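Local atomic coordinates of GGDEF family protein (Vibrio cholerae, PDB entry 5GZS), a protein that acts as a diguanylate cyclase whose periplasmic portion has solute-binding modules, one of them holding arginine, which it may sense. Residues E77-Y82 / L156-L161. Sequence-based numbering, arbitrary orientation.
With ARG (arginine), chain B.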
loop_
_atom_site.group_PDB
_atom_site.type_symbol
_atom_site.label_atom_id
_atom_site.label_comp_id
_atom_site.label_asym_id
_atom_site.label_seq_id
_atom_site.Cartn_x
_atom_site.Cartn_y
_atom_site.Cartn_z
ATOM N N GLU A 77 -18.205 7.482 -15.654
ATOM C CA GLU A 77 -19.231 6.463 -15.610
ATOM C C GLU A 77 -19.190 5.796 -14.232
ATOM O O GLU A 77 -18.196 5.168 -13.862
ATOM C CB GLU A 77 -19.007 5.457 -16.735
ATOM C CG GLU A 77 -20.001 4.329 -16.837
ATOM C CD GLU A 77 -19.537 3.294 -17.859
ATOM O OE1 GLU A 77 -18.329 2.937 -17.808
ATOM O OE2 GLU A 77 -20.360 2.842 -18.701
ATOM N N TYR A 78 -20.257 5.950 -13.458
ATOM C CA TYR A 78 -20.303 5.321 -12.139
ATOM C C TYR A 78 -20.290 3.794 -12.311
ATOM O O TYR A 78 -21.066 3.234 -13.101
ATOM C CB TYR A 78 -21.528 5.781 -11.356
ATOM C CG TYR A 78 -21.391 7.147 -10.723
ATOM C CD1 TYR A 78 -21.594 8.305 -11.461
ATOM C CD2 TYR A 78 -21.083 7.281 -9.372
ATOM C CE1 TYR A 78 -21.477 9.546 -10.871
ATOM C CE2 TYR A 78 -20.966 8.504 -8.784
ATOM C CZ TYR A 78 -21.155 9.634 -9.525
ATOM O OH TYR A 78 -21.042 10.872 -8.915
ATOM N N THR A 79 -19.391 3.140 -11.581
ATOM C CA THR A 79 -19.126 1.727 -11.769
ATOM C C THR A 79 -19.118 1.003 -10.431
ATOM O O THR A 79 -18.447 1.428 -9.487
ATOM C CB THR A 79 -17.788 1.501 -12.500
ATOM O OG1 THR A 79 -17.884 2.027 -13.835
ATOM C CG2 THR A 79 -17.442 -0.001 -12.573
ATOM N N TYR A 80 -19.880 -0.088 -10.352
ATOM C CA TYR A 80 -20.153 -0.719 -9.061
ATOM C C TYR A 80 -19.841 -2.212 -9.055
ATOM O O TYR A 80 -19.975 -2.915 -10.086
ATOM C CB TYR A 80 -21.632 -0.509 -8.642
ATOM C CG TYR A 80 -22.107 0.942 -8.623
ATOM C CD1 TYR A 80 -22.597 1.547 -9.788
ATOM C CD2 TYR A 80 -22.101 1.684 -7.449
ATOM C CE1 TYR A 80 -23.034 2.843 -9.794
ATOM C CE2 TYR A 80 -22.548 2.997 -7.431
ATOM C CZ TYR A 80 -23.006 3.573 -8.622
ATOM O OH TYR A 80 -23.439 4.870 -8.648
ATOM N N LEU A 81 -19.409 -2.680 -7.881
ATOM C CA LEU A 81 -19.456 -4.101 -7.550
ATOM C C LEU A 81 -20.830 -4.381 -6.953
ATOM O O LEU A 81 -21.160 -3.866 -5.874
ATOM C CB LEU A 81 -18.353 -4.494 -6.554
ATOM C CG LEU A 81 -18.431 -5.939 -6.026
ATOM C CD1 LEU A 81 -18.260 -6.988 -7.150
ATOM C CD2 LEU A 81 -17.412 -6.134 -4.941
ATOM N N TYR A 82 -21.643 -5.165 -7.652
ATOM C CA TYR A 82 -22.912 -5.595 -7.078
ATOM C C TYR A 82 -22.751 -6.931 -6.342
ATOM O O TYR A 82 -22.187 -7.895 -6.870
ATOM C CB TYR A 82 -23.985 -5.721 -8.159
ATOM C CG TYR A 82 -24.250 -4.449 -8.905
ATOM C CD1 TYR A 82 -25.203 -3.541 -8.452
ATOM C CD2 TYR A 82 -23.547 -4.154 -10.061
ATOM C CE1 TYR A 82 -25.449 -2.372 -9.134
ATOM C CE2 TYR A 82 -23.778 -2.999 -10.753
ATOM C CZ TYR A 82 -24.721 -2.101 -10.286
ATOM O OH TYR A 82 -24.946 -0.954 -11.000
ATOM N N LEU A 156 -19.100 1.374 -4.806
ATOM C CA LEU A 156 -18.648 2.240 -5.896
ATOM C C LEU A 156 -17.189 1.978 -6.161
ATOM O O LEU A 156 -16.364 2.118 -5.264
ATOM C CB LEU A 156 -18.854 3.714 -5.569
ATOM C CG LEU A 156 -18.572 4.662 -6.745
ATOM C CD1 LEU A 156 -19.424 4.240 -7.928
ATOM C CD2 LEU A 156 -18.829 6.142 -6.399
ATOM N N LEU A 157 -16.869 1.581 -7.383
ATOM C CA LEU A 157 -15.505 1.214 -7.694
ATOM C C LEU A 157 -14.682 2.381 -8.210
ATOM O O LEU A 157 -13.494 2.224 -8.391
ATOM C CB LEU A 157 -15.476 0.070 -8.723
ATOM C CG LEU A 157 -16.090 -1.270 -8.266
ATOM C CD1 LEU A 157 -15.696 -2.371 -9.203
ATOM C CD2 LEU A 157 -15.705 -1.643 -6.820
ATOM N N ASN A 158 -15.285 3.550 -8.444
ATOM C CA ASN A 158 -14.587 4.629 -9.181
ATOM C C ASN A 158 -13.452 5.256 -8.393
ATOM O O ASN A 158 -12.501 5.769 -8.959
ATOM C CB ASN A 158 -15.562 5.733 -9.612
ATOM C CG ASN A 158 -16.493 5.281 -10.720
ATOM O OD1 ASN A 158 -17.559 4.714 -10.453
ATOM N ND2 ASN A 158 -16.104 5.528 -11.964
ATOM N N ASP A 159 -13.555 5.220 -7.078
ATOM C CA ASP A 159 -12.485 5.736 -6.254
ATOM C C ASP A 159 -11.629 4.594 -5.697
ATOM O O ASP A 159 -10.869 4.781 -4.761
ATOM C CB ASP A 159 -13.088 6.604 -5.160
ATOM C CG ASP A 159 -14.015 7.694 -5.735
ATOM O OD1 ASP A 159 -13.606 8.400 -6.685
ATOM O OD2 ASP A 159 -15.155 7.846 -5.245
ATOM N N GLN A 160 -11.756 3.419 -6.316
ATOM C CA GLN A 160 -11.076 2.196 -5.903
ATOM C C GLN A 160 -10.121 1.737 -6.995
ATOM O O GLN A 160 -9.115 1.078 -6.749
ATOM C CB GLN A 160 -12.089 1.071 -5.634
ATOM C CG GLN A 160 -13.022 1.323 -4.494
ATOM C CD GLN A 160 -12.402 0.976 -3.169
ATOM O OE1 GLN A 160 -11.181 0.980 -3.024
ATOM N NE2 GLN A 160 -13.242 0.679 -2.183
ATOM N N LEU A 161 -10.487 2.061 -8.222
ATOM C CA LEU A 161 -9.772 1.596 -9.388
ATOM C C LEU A 161 -9.732 2.721 -10.384
ATOM O O LEU A 161 -10.617 3.561 -10.397
ATOM C CB LEU A 161 -10.445 0.379 -10.008
ATOM C CG LEU A 161 -10.334 -0.975 -9.323
ATOM C CD1 LEU A 161 -11.139 -2.007 -10.111
ATOM C CD2 LEU A 161 -8.884 -1.396 -9.249
HETATM N N ARG B . -17.732 2.185 -20.385
HETATM C CA ARG B . -17.395 0.769 -20.378
HETATM C C ARG B . -17.199 0.252 -21.798
HETATM O O ARG B . -16.510 -0.740 -22.031
HETATM C CB ARG B . -18.477 -0.028 -19.671
HETATM C CG ARG B . -19.826 0.009 -20.361
HETATM C CD ARG B . -20.867 -0.522 -19.400
HETATM N NE ARG B . -22.177 -0.617 -20.007
HETATM C CZ ARG B . -22.958 0.425 -20.252
HETATM N NH1 ARG B . -22.554 1.655 -19.951
HETATM N NH2 ARG B . -24.140 0.232 -20.813
HETATM O OXT ARG B . -17.727 0.817 -22.749
#
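Just past the end of strand 153-156, the side-chain amide of Asn158 bonds to the backbone of Glu77 and Thr79, in the manner of a neighbouring strand. Its ND2 gives a hydrogen bond of 2.8 Å to Glu77 O, approaching from above the carbonyl plane, while its OD1 receives Thr79 N at 2.7 Å, in plane and on a lone pair. One side chain thus does the work of a neighbouring backbone, serving a carbonyl and an N-H two residues apart; with CG beside its own backbone N (chi1 -71°), the amide reaches back to the 77-79 chain. True main-chain pairing follows: Leu157 N meets Thr79 O at 2.6 Å and 167°, and Tyr80 faces Leu156 as a non-hydrogen-bonded pair.

Packing is tight beside this pair. Leu156 CD1 lies over one face of the Tyr80 ring, 3.8 Å from its centroid, a CH-pi contact displaced toward the rim, and the same methyl touches the edge of the Tyr78 ring at CD2. Leu157 closes the far end, its CD2 against Leu81 CB at 3.9 Å. The chain then turns away: Asp159 and Gln160 are exposed and touch nothing on 77-82, although Asp159 makes a weak hydrogen bond to Asn328 of the second subunit.

At the other end, the extended Glu77 chain runs to the ligand pocket. Its OE1 accepts the amino N of the bound arginine, and OE2 takes NH1 at 2.8 Å, so one carboxylate meets both the amino and guanidinium groups. The Asn158 bond to Glu77 O is consistent with steadying the backbone behind it. Strand 79-83 is the middle of a three-stranded antiparallel sheet, between 137-140 and 153-156; Tyr78 and Tyr80 direct their hydroxyls to Gln200 and Gln203 of helix 189-218, and Tyr80 also packs on helix 144-149.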